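Local coordinates for DUF3201 domain-containing protein (Pyrococcus furiosus, PDB 1YB3) that is of unknown function, a conserved archaeal protein of the DUF3201 family from a hyperthermophile, built as an antiparallel sheet with helices packed against it, at residues I21-I25 / G77-F83; E31-L36 / K159-K163; F39-S45 / P66-P72; Y84-P90 / M144-D150. All coordinates share one frame; numbering follows the deposited sequence. Where two conformers were deposited one is given.

Interaction 1. Residues I21-I25 / G77-F83; sequences IWGDI and GATPQGF
I25 reaches from the helix onto A78 and the edge of the F83 ring, and its side chain can be followed atom by atom. CB carries two branches. CG2, anti to the backbone N, packs on V44 of strand 40-47. With CG1 anti to the carbonyl carbon (chi1 -70°), the other branch is carried out over the strand, where it presses on A78 CB at 3.4 Å, tighter than ordinary van der Waals contact. The tip, CD1, comes down on the backbone of G77, 3.4 Å from its C atom, and also touches the edge of the F83 ring, near the ring plane, with CD1 of I25 3.7 Å from CD1 of F83. The small residues G77 and A78 suit this place because they let a branched side chain settle on the strand itself. One helical turn earlier, I21 does similar work: CG2 meets A78 CB at 4.0 Å, and the extended CD1 ends over P80, 3.6 Å from its CA.

These residues join helix 11-35 to a beta hairpin, strands 74-79 and 82-90, with segment 21-25 running nearly antiparallel to 77-79 (168°). The hairpin turns through a type I turn from T79 to G82, and T79 OG1 accepts from Q81 N in an ST turn. G82 has a positive phi, a backbone shape that glycine adopts readily.

Just before I25 on the helix, the methylene of D24 approaches F83 obliquely, CB lying 3.8 Å from CZ. The D24 carboxylate is turned 17° from the ring plane, and its OD1 has a long, weak ion pair with K155.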
# COMPACT_ATOMS: atom_id res chain seq x y z
N ILE A 21 10.12 -12.85 -4.62
CA ILE A 21 9.53 -11.94 -3.61
C ILE A 21 10.64 -11.20 -2.84
O ILE A 21 10.66 -9.95 -2.79
CB ILE A 21 8.58 -12.71 -2.63
CG1 ILE A 21 7.32 -13.20 -3.34
CG2 ILE A 21 8.25 -11.87 -1.36
CD1 ILE A 21 6.54 -14.25 -2.53
N TRP A 22 11.57 -11.96 -2.26
CA TRP A 22 12.62 -11.33 -1.47
C TRP A 22 13.65 -10.58 -2.32
O TRP A 22 14.00 -9.44 -1.99
CB TRP A 22 13.25 -12.32 -0.47
CG TRP A 22 12.50 -12.36 0.83
CD1 TRP A 22 12.77 -11.63 1.96
CD2 TRP A 22 11.35 -13.16 1.14
NE1 TRP A 22 11.86 -11.92 2.93
CE2 TRP A 22 10.98 -12.85 2.47
CE3 TRP A 22 10.59 -14.09 0.43
CZ2 TRP A 22 9.89 -13.46 3.11
CZ3 TRP A 22 9.50 -14.70 1.07
CH2 TRP A 22 9.16 -14.37 2.39
N GLY A 23 14.10 -11.18 -3.43
CA GLY A 23 15.08 -10.56 -4.33
C GLY A 23 14.57 -9.24 -4.90
O GLY A 23 15.30 -8.25 -4.93
N ASP A 24 13.30 -9.23 -5.30
CA ASP A 24 12.69 -8.02 -5.85
C ASP A 24 12.63 -6.87 -4.84
O ASP A 24 12.80 -5.71 -5.24
CB ASP A 24 11.29 -8.30 -6.40
CG ASP A 24 11.29 -9.01 -7.76
OD1 ASP A 24 12.38 -9.42 -8.25
OD2 ASP A 24 10.19 -9.15 -8.34
N ILE A 25 12.34 -7.17 -3.57
CA ILE A 25 12.28 -6.09 -2.57
C ILE A 25 13.66 -5.58 -2.14
O ILE A 25 13.85 -4.37 -1.94
CB ILE A 25 11.38 -6.45 -1.35
CG1 ILE A 25 9.91 -6.48 -1.79
CG2 ILE A 25 11.53 -5.44 -0.21
CD1 ILE A 25 9.38 -5.12 -2.30
N GLY A 77 6.48 -3.00 -0.07
CA GLY A 77 6.82 -4.42 0.20
C GLY A 77 6.33 -5.38 -0.86
O GLY A 77 5.87 -4.96 -1.94
N ALA A 78 6.44 -6.67 -0.58
CA ALA A 78 5.92 -7.67 -1.52
C ALA A 78 5.34 -8.80 -0.70
O ALA A 78 5.82 -9.08 0.41
CB ALA A 78 7.01 -8.20 -2.44
N THR A 79 4.29 -9.40 -1.25
CA THR A 79 3.69 -10.62 -0.70
C THR A 79 3.63 -11.59 -1.88
O THR A 79 4.02 -11.26 -3.00
CB THR A 79 2.24 -10.36 -0.25
OG1 THR A 79 1.46 -10.10 -1.41
CG2 THR A 79 2.13 -9.16 0.75
N PRO A 80 3.13 -12.82 -1.67
CA PRO A 80 3.00 -13.71 -2.83
C PRO A 80 2.13 -13.16 -3.98
O PRO A 80 2.19 -13.68 -5.11
CB PRO A 80 2.38 -14.98 -2.23
CG PRO A 80 2.85 -14.97 -0.79
CD PRO A 80 2.74 -13.50 -0.41
N GLN A 81 1.35 -12.12 -3.70
CA GLN A 81 0.54 -11.44 -4.75
C GLN A 81 1.36 -10.48 -5.61
O GLN A 81 0.99 -10.19 -6.77
CB GLN A 81 -0.61 -10.66 -4.13
CG GLN A 81 -1.80 -11.50 -3.70
CD GLN A 81 -2.95 -10.65 -3.15
OE1 GLN A 81 -2.73 -9.63 -2.49
NE2 GLN A 81 -4.17 -11.07 -3.42
N GLY A 82 2.47 -10.00 -5.06
CA GLY A 82 3.31 -9.01 -5.74
C GLY A 82 3.65 -7.81 -4.88
O GLY A 82 3.53 -7.85 -3.65
N PHE A 83 4.09 -6.73 -5.54
CA PHE A 83 4.46 -5.50 -4.86
C PHE A 83 3.23 -4.75 -4.31
O PHE A 83 2.12 -4.82 -4.88
CB PHE A 83 5.11 -4.51 -5.82
CG PHE A 83 6.43 -4.94 -6.39
CD1 PHE A 83 7.59 -4.98 -5.59
CD2 PHE A 83 6.55 -5.20 -7.75
CE1 PHE A 83 8.82 -5.32 -6.14
CE2 PHE A 83 7.79 -5.54 -8.32
CZ PHE A 83 8.92 -5.60 -7.51

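Interaction 2. Residues E31-L36 / K159-K163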
# COMPACT_ATOMS: atom_id res chain seq x y z
N GLU A 31 16.86 0.81 -5.16
CA GLU A 31 16.42 1.68 -6.25
C GLU A 31 15.66 2.90 -5.71
O GLU A 31 15.96 4.04 -6.09
CB GLU A 31 15.56 0.92 -7.27
CG GLU A 31 16.39 -0.06 -8.12
CD GLU A 31 15.55 -1.06 -8.88
OE1 GLU A 31 14.32 -1.14 -8.66
OE2 GLU A 31 16.14 -1.80 -9.70
N LEU A 32 14.71 2.67 -4.82
CA LEU A 32 13.94 3.81 -4.28
C LEU A 32 14.76 4.67 -3.31
O LEU A 32 14.50 5.88 -3.18
CB LEU A 32 12.61 3.35 -3.64
CG LEU A 32 11.58 2.67 -4.56
CD1 LEU A 32 10.32 2.41 -3.78
CD2 LEU A 32 11.22 3.51 -5.82
N LYS A 33 15.76 4.07 -2.67
CA LYS A 33 16.69 4.81 -1.82
C LYS A 33 17.39 5.85 -2.70
O LYS A 33 17.48 7.03 -2.34
CB LYS A 33 17.72 3.86 -1.19
CG LYS A 33 18.91 4.55 -0.53
CD LYS A 33 18.56 5.23 0.77
CE LYS A 33 19.83 5.57 1.55
NZ LYS A 33 19.61 6.59 2.59
N GLU A 34 17.83 5.41 -3.88
CA GLU A 34 18.49 6.32 -4.84
C GLU A 34 17.52 7.33 -5.45
O GLU A 34 17.84 8.52 -5.57
CB GLU A 34 19.19 5.51 -5.93
CG GLU A 34 20.40 4.71 -5.42
CD GLU A 34 20.85 3.61 -6.38
OE1 GLU A 34 20.34 3.56 -7.53
OE2 GLU A 34 21.73 2.80 -5.99
N GLU A 35 16.32 6.88 -5.80
CA GLU A 35 15.40 7.68 -6.60
C GLU A 35 14.52 8.66 -5.80
O GLU A 35 14.28 9.79 -6.24
CB GLU A 35 14.55 6.76 -7.46
CG GLU A 35 15.39 6.02 -8.50
CD GLU A 35 14.73 4.74 -9.02
OE1 GLU A 35 13.50 4.58 -8.88
OE2 GLU A 35 15.47 3.90 -9.57
N LEU A 36 14.03 8.22 -4.65
CA LEU A 36 13.13 9.02 -3.80
C LEU A 36 13.92 9.96 -2.90
O LEU A 36 13.81 9.95 -1.66
CB LEU A 36 12.19 8.12 -2.97
CG LEU A 36 11.23 7.20 -3.75
CD1 LEU A 36 10.29 6.53 -2.77
CD2 LEU A 36 10.43 7.95 -4.77
N LYS A 159 7.44 1.77 -9.48
CA LYS A 159 8.11 3.06 -9.59
C LYS A 159 7.14 4.15 -10.07
O LYS A 159 7.06 5.21 -9.47
CB LYS A 159 9.33 2.99 -10.52
CG LYS A 159 10.54 2.27 -9.95
CD LYS A 159 11.72 2.36 -10.96
CE LYS A 159 12.95 1.64 -10.44
NZ LYS A 159 14.05 1.60 -11.45
N ARG A 160 6.39 3.87 -11.14
CA ARG A 160 5.49 4.89 -11.68
C ARG A 160 4.33 5.24 -10.76
O ARG A 160 3.96 6.41 -10.62
CB ARG A 160 5.01 4.51 -13.08
CG ARG A 160 4.10 5.59 -13.71
CD ARG A 160 3.98 5.42 -15.24
NE ARG A 160 3.69 4.02 -15.57
CZ ARG A 160 2.49 3.47 -15.51
NH1 ARG A 160 1.42 4.19 -15.19
NH2 ARG A 160 2.34 2.18 -15.78
N GLU A 161 3.74 4.23 -10.12
CA GLU A 161 2.60 4.48 -9.24
C GLU A 161 2.97 5.19 -7.94
O GLU A 161 2.21 6.03 -7.47
CB GLU A 161 1.80 3.19 -8.99
CG GLU A 161 1.23 2.52 -10.25
CD GLU A 161 0.41 3.46 -11.14
OE1 GLU A 161 -0.05 4.51 -10.66
OE2 GLU A 161 0.23 3.11 -12.32
N ILE A 162 4.13 4.85 -7.36
CA ILE A 162 4.63 5.62 -6.21
C ILE A 162 4.80 7.08 -6.61
O ILE A 162 4.41 7.98 -5.88
CB ILE A 162 5.95 5.07 -5.63
CG1 ILE A 162 5.70 3.73 -4.96
CG2 ILE A 162 6.59 6.09 -4.67
CD1 ILE A 162 6.98 2.95 -4.56
N LYS A 163 5.36 7.30 -7.80
CA LYS A 163 5.57 8.66 -8.29
C LYS A 163 4.23 9.40 -8.44
O LYS A 163 4.07 10.53 -7.97
CB LYS A 163 6.32 8.63 -9.63
CG LYS A 163 6.44 10.00 -10.30
CD LYS A 163 7.31 9.97 -11.56
CE LYS A 163 6.62 9.28 -12.71
NZ LYS A 163 7.35 9.53 -13.99
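Segments 31-35 and 159-163, which touch through residues such as L32 and I162, are helical, with axes 12.4 Å apart that cross at -43°. At that spacing the backbones do not touch, and the side chains alone bridge the gap. L32 and I162 reach toward each other tip to tip, CD1 of L32 lying 3.5 Å from CD1 of I162, closer than usual for two methyls. A turn further on, L36, just past the end of its helix, crosses I162 at about a right angle and sets its CD1 4.2 Å from CG2 of I162.

This is the meeting of helix 11-35 with helix 155-171: branched aliphatic residues fill the buried side, where L32 also rests on F68 and I162 on F85, while charged residues line the outer side.

There K159 is fully extended beyond CG (chi2 -176°), which carries its ammonium across to two glutamates one turn apart. NZ makes a weak hydrogen bond, part of a salt bridge, to E35 OE2 at 3.3 Å, and a long ion pair to E31 OE1 at 3.9 Å. Both glutamate chains cross the lysine at about a right angle, and E35 OE1 lies against its aliphatic part, 3.4 Å from CE.

Interaction 3. Residues F39-S45 / P66-P72; sequences FTVEEVS and PAFAVKP
F68 and V41 are brought together by their first torsions. F68 holds CG between its backbone N and carbonyl carbon (chi1 58°), which turns the ring off the sheet toward helix 11-35, alongside V41 and V44, while V41 has CG1 anti to the backbone N (chi1 178°) and sets this methyl 3.7 Å from F68 CD1. V44 approaches another ring atom, its CG2 lying 4.1 Å from F68 CD2, and its CG1 packs on P66 CB. Beta-branched valines suit these places, since one residue offers two methyls to different partners.

The backbones pair as two short antiparallel ladders whose register shifts by one residue between V41 and S45. In the first, E42 N donates to A69 O at 2.8 Å, with a nearly straight N-H...O angle of 172°. In the second, S45 N donates to A67 O at 2.8 Å, and A67 N returns a bond to S45 O. In the interval a water bridges the chains, accepting from A69 N and donating to E43 O; another joins T40 N to K71 O.

On the exposed side, T40 and K71 lie side by side, and the bent E42 chain puts OE2 3.2 Å from K71 CE, with a long ion pair to NZ. At the far end the edge of the F39 ring meets K71 O, CD1 lying 3.4 Å from that oxygen.

Strand 40-47 is one of the two outermost strands of the sheet. R29 of helix 11-35 binds the carbonyls of V41 and E42 and the carboxylate of E43, and strand 74-79 flanks strand 65-71 on its other side.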
# COMPACT_ATOMS: atom_id res chain seq x y z
N PHE A 39 13.09 11.73 0.64
CA PHE A 39 12.36 10.81 1.50
C PHE A 39 13.34 9.88 2.22
O PHE A 39 14.30 9.40 1.61
CB PHE A 39 11.35 9.98 0.72
CG PHE A 39 10.24 10.78 0.11
CD1 PHE A 39 9.07 11.07 0.84
CD2 PHE A 39 10.33 11.22 -1.21
CE1 PHE A 39 8.02 11.82 0.27
CE2 PHE A 39 9.30 11.97 -1.79
CZ PHE A 39 8.13 12.27 -1.05
N THR A 40 13.10 9.64 3.50
CA THR A 40 13.94 8.72 4.26
C THR A 40 13.49 7.28 4.00
O THR A 40 12.37 6.91 4.35
CB THR A 40 13.89 9.02 5.75
OG1 THR A 40 14.36 10.35 5.98
CG2 THR A 40 14.75 8.03 6.51
N VAL A 41 14.36 6.51 3.37
CA VAL A 41 14.01 5.14 2.94
C VAL A 41 14.78 4.18 3.84
O VAL A 41 16.01 4.15 3.81
CB VAL A 41 14.34 4.88 1.47
CG1 VAL A 41 14.01 3.44 1.08
CG2 VAL A 41 13.54 5.83 0.55
N GLU A 42 14.06 3.40 4.63
CA GLU A 42 14.69 2.55 5.63
C GLU A 42 15.06 1.19 5.04
O GLU A 42 14.77 0.92 3.88
CB GLU A 42 13.79 2.40 6.86
CG GLU A 42 13.39 3.72 7.53
CD GLU A 42 14.56 4.40 8.24
OE1 GLU A 42 15.63 3.78 8.38
OE2 GLU A 42 14.40 5.56 8.66
N GLU A 43 15.69 0.33 5.85
CA GLU A 43 16.10 -1.00 5.38
C GLU A 43 14.92 -1.97 5.35
O GLU A 43 13.93 -1.79 6.04
CB GLU A 43 17.19 -1.57 6.29
CG GLU A 43 18.44 -0.69 6.41
CD GLU A 43 19.21 -0.52 5.10
OE1 GLU A 43 19.01 -1.33 4.17
OE2 GLU A 43 20.02 0.43 5.01
N VAL A 44 15.06 -3.02 4.56
CA VAL A 44 14.05 -4.07 4.49
C VAL A 44 13.97 -4.79 5.84
O VAL A 44 15.01 -5.10 6.44
CB VAL A 44 14.39 -5.09 3.38
CG1 VAL A 44 13.42 -6.28 3.41
CG2 VAL A 44 14.37 -4.41 2.01
N SER A 45 12.75 -5.02 6.30
CA SER A 45 12.54 -5.82 7.50
C SER A 45 11.46 -6.87 7.22
O SER A 45 10.86 -6.89 6.14
CB SER A 45 12.18 -4.92 8.68
OG SER A 45 10.84 -4.47 8.59
N PRO A 66 8.62 -9.34 3.10
CA PRO A 66 9.55 -8.19 3.20
C PRO A 66 8.86 -6.84 2.99
O PRO A 66 7.94 -6.72 2.18
CB PRO A 66 10.57 -8.48 2.09
CG PRO A 66 9.76 -9.21 1.02
CD PRO A 66 8.69 -10.01 1.78
N ALA A 67 9.29 -5.83 3.74
CA ALA A 67 8.78 -4.46 3.54
C ALA A 67 9.81 -3.48 4.05
O ALA A 67 10.59 -3.79 4.94
CB ALA A 67 7.42 -4.26 4.24
N PHE A 68 9.80 -2.26 3.50
CA PHE A 68 10.69 -1.20 4.01
C PHE A 68 9.92 0.10 4.13
O PHE A 68 9.08 0.40 3.28
CB PHE A 68 11.96 -1.03 3.15
CG PHE A 68 11.71 -0.72 1.70
CD1 PHE A 68 11.68 0.62 1.24
CD2 PHE A 68 11.53 -1.75 0.76
CE1 PHE A 68 11.47 0.90 -0.11
CE2 PHE A 68 11.32 -1.47 -0.58
CZ PHE A 68 11.28 -0.12 -1.02
N ALA A 69 10.19 0.85 5.20
CA ALA A 69 9.56 2.15 5.45
C ALA A 69 10.06 3.24 4.50
O ALA A 69 11.26 3.27 4.13
CB ALA A 69 9.86 2.59 6.89
N VAL A 70 9.13 4.11 4.11
CA VAL A 70 9.42 5.36 3.40
C VAL A 70 8.73 6.45 4.21
O VAL A 70 7.52 6.51 4.25
CB VAL A 70 8.88 5.36 1.95
CG1 VAL A 70 9.26 6.68 1.23
CG2 VAL A 70 9.38 4.14 1.14
N LYS A 71 9.50 7.27 4.90
CA LYS A 71 8.93 8.28 5.80
C LYS A 71 8.48 9.50 4.99
O LYS A 71 9.11 9.84 4.01
CB LYS A 71 9.95 8.70 6.84
CG LYS A 71 10.50 7.53 7.66
CD LYS A 71 11.28 8.04 8.85
CE LYS A 71 11.68 6.90 9.75
NZ LYS A 71 12.15 7.43 11.06
N PRO A 72 7.37 10.15 5.40
CA PRO A 72 6.54 9.85 6.55
C PRO A 72 5.37 8.94 6.21
O PRO A 72 4.63 9.18 5.24
CB PRO A 72 6.03 11.25 6.96
CG PRO A 72 5.90 11.98 5.64
CD PRO A 72 6.89 11.34 4.67
O HOH W 1 11.12 11.65 4.66
O HOH W 2 11.72 -0.41 7.28
O HOH W 3 9.49 -1.86 7.50

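Interaction 4. Residues Y84-P90 / M144-D150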
# COMPACT_ATOMS: atom_id res chain seq x y z
N TYR A 84 3.45 -3.97 -3.26
CA TYR A 84 2.47 -2.99 -2.82
C TYR A 84 3.20 -1.79 -2.21
O TYR A 84 4.38 -1.88 -1.84
CB TYR A 84 1.51 -3.59 -1.79
CG TYR A 84 2.19 -3.88 -0.47
CD1 TYR A 84 2.22 -2.92 0.53
CD2 TYR A 84 2.85 -5.09 -0.25
CE1 TYR A 84 2.89 -3.16 1.75
CE2 TYR A 84 3.52 -5.34 0.96
CZ TYR A 84 3.52 -4.38 1.94
OH TYR A 84 4.18 -4.61 3.14
N PHE A 85 2.50 -0.66 -2.13
CA PHE A 85 2.94 0.39 -1.24
C PHE A 85 1.71 0.93 -0.53
O PHE A 85 0.58 0.76 -0.99
CB PHE A 85 3.72 1.50 -1.98
CG PHE A 85 2.88 2.27 -2.98
CD1 PHE A 85 2.19 3.41 -2.57
CD2 PHE A 85 2.81 1.87 -4.30
CE1 PHE A 85 1.42 4.15 -3.49
CE2 PHE A 85 2.01 2.58 -5.23
CZ PHE A 85 1.31 3.72 -4.80
N VAL A 86 1.96 1.54 0.62
CA VAL A 86 0.88 2.10 1.43
C VAL A 86 1.39 3.34 2.13
O VAL A 86 2.53 3.36 2.60
CB VAL A 86 0.34 1.04 2.46
CG1 VAL A 86 1.46 0.46 3.30
CG2 VAL A 86 -0.79 1.64 3.34
N PHE A 87 0.55 4.39 2.18
CA PHE A 87 0.86 5.57 2.99
C PHE A 87 -0.27 5.82 3.95
O PHE A 87 -1.44 5.69 3.57
CB PHE A 87 1.03 6.80 2.10
CG PHE A 87 2.40 6.91 1.48
CD1 PHE A 87 3.41 7.59 2.14
CD2 PHE A 87 2.66 6.34 0.24
CE1 PHE A 87 4.68 7.70 1.59
CE2 PHE A 87 3.96 6.45 -0.33
CZ PHE A 87 4.94 7.13 0.36
N ALA A 88 0.10 6.21 5.17
CA ALA A 88 -0.87 6.53 6.23
C ALA A 88 -0.86 8.02 6.45
O ALA A 88 0.23 8.63 6.55
CB ALA A 88 -0.49 5.81 7.52
N PHE A 89 -2.05 8.61 6.58
CA PHE A 89 -2.18 10.03 6.87
C PHE A 89 -3.19 10.25 8.00
O PHE A 89 -4.20 9.52 8.07
CB PHE A 89 -2.64 10.80 5.63
CG PHE A 89 -1.71 10.69 4.44
CD1 PHE A 89 -0.45 11.28 4.47
CD2 PHE A 89 -2.12 10.02 3.29
CE1 PHE A 89 0.41 11.17 3.35
CE2 PHE A 89 -1.27 9.93 2.18
CZ PHE A 89 -0.01 10.50 2.23
N PRO A 90 -2.94 11.25 8.88
CA PRO A 90 -3.95 11.59 9.89
C PRO A 90 -5.26 12.05 9.23
O PRO A 90 -5.26 12.82 8.28
CB PRO A 90 -3.31 12.75 10.68
CG PRO A 90 -1.86 12.68 10.39
CD PRO A 90 -1.75 12.12 8.99
N MSE A 144 -5.69 7.28 11.91
CA MSE A 144 -4.77 7.15 10.76
C MSE A 144 -5.47 6.38 9.64
O MSE A 144 -6.02 5.29 9.89
CB MSE A 144 -3.48 6.42 11.18
CG MSE A 144 -2.70 7.11 12.30
SE MSE A 144 -2.06 8.88 11.74
CE MSE A 144 -1.10 8.33 10.16
N ILE A 145 -5.47 6.93 8.43
CA ILE A 145 -6.11 6.28 7.29
C ILE A 145 -5.03 5.86 6.31
O ILE A 145 -4.21 6.69 5.91
CB ILE A 145 -7.12 7.22 6.56
CG1 ILE A 145 -8.09 7.91 7.56
CG2 ILE A 145 -7.85 6.49 5.41
CD1 ILE A 145 -8.87 6.95 8.51
N ASN A 146 -5.04 4.59 5.93
CA ASN A 146 -4.06 4.01 5.02
C ASN A 146 -4.60 3.87 3.62
O ASN A 146 -5.77 3.47 3.42
CB ASN A 146 -3.64 2.62 5.50
CG ASN A 146 -2.91 2.66 6.81
OD1 ASN A 146 -1.70 2.82 6.85
ND2 ASN A 146 -3.64 2.47 7.91
N PHE A 147 -3.75 4.18 2.63
CA PHE A 147 -4.08 4.07 1.21
C PHE A 147 -3.05 3.13 0.63
O PHE A 147 -1.87 3.47 0.58
CB PHE A 147 -3.95 5.45 0.55
CG PHE A 147 -4.91 6.46 1.11
CD1 PHE A 147 -6.13 6.72 0.47
CD2 PHE A 147 -4.63 7.09 2.34
CE1 PHE A 147 -7.05 7.63 1.03
CE2 PHE A 147 -5.54 7.98 2.92
CZ PHE A 147 -6.76 8.25 2.25
N GLU A 148 -3.49 1.92 0.25
CA GLU A 148 -2.61 0.87 -0.27
C GLU A 148 -2.90 0.60 -1.75
O GLU A 148 -4.06 0.44 -2.14
CB GLU A 148 -2.75 -0.45 0.53
CG GLU A 148 -2.01 -1.61 -0.13
CD GLU A 148 -2.06 -2.93 0.66
OE1 GLU A 148 -2.26 -2.87 1.89
OE2 GLU A 148 -1.87 -4.01 0.05
N VAL A 149 -1.85 0.57 -2.57
CA VAL A 149 -1.98 0.21 -3.97
C VAL A 149 -1.18 -1.08 -4.21
O VAL A 149 0.00 -1.15 -3.83
CB VAL A 149 -1.48 1.37 -4.88
CG1 VAL A 149 -1.58 0.98 -6.34
CG2 VAL A 149 -2.27 2.69 -4.54
N ASP A 150 -1.83 -2.08 -4.82
CA ASP A 150 -1.21 -3.38 -5.13
C ASP A 150 -0.90 -3.49 -6.63
O ASP A 150 -1.68 -3.01 -7.47
CB ASP A 150 -2.13 -4.54 -4.72
CG ASP A 150 -2.33 -4.63 -3.21
OD1 ASP A 150 -1.64 -3.91 -2.47
OD2 ASP A 150 -3.19 -5.43 -2.77
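F85 and V149 make the close part of this contact. They lie side by side on the buried face, and V149 CB sits over the ring, 4.1 Å from its centroid in a CH-pi contact. Along the same face F89 and F147 cross at about a right angle, CD2 of F89 lying 4.0 Å from CD2 of F147, which meets the edge of the F89 ring. Large aromatic residues fit here because this face is covered by helix 155-171.

Six backbone hydrogen bonds join the antiparallel strands, from F85 N to V149 O at 3.1 Å to the nearly straight bond of I145 N to F89 O at 2.9 Å (178°).

The other face, with V86, A88, N146 and E148, is partly exposed and more polar. Small A88 accommodates both N146 OD1, 3.3 Å from its CB, and the methyl of M144. This selenomethionine, bent at chi2 (-63°) and chi3, folds back so that CE lies 3.7 Å from P90 N. E148 OE1 is bound by Y112 OH, and Y84 OH by H65 NE2.

Strand 74-79 pairs with 82-90 and strand 108-112 with 144-150, placing the two strands in the middle of the sheet, with F165 of helix 155-171 against F87, F89 and F147.

How the interactions relate
From the N terminus, helix 11-35 first enters interaction 1, whose loop closes at the hairpin of strands 74-79 and 82-90. Further along the same helix begins interaction 2, which closes only at helix 155-171, so these two loops cross. Interaction 3 follows the helix directly and closes at strand 65-71, within the spans of both. Interaction 4 opens after interaction 1 has closed and lies within the span of interaction 2. Interactions 3 and 4 build the edge and the middle of one sheet; interaction 1 lays the first helix on it, and interaction 2 joins that helix to the last one. I21 packs on P66, linking interactions 1 and 3, and A67 on Y84, linking 3 and 4.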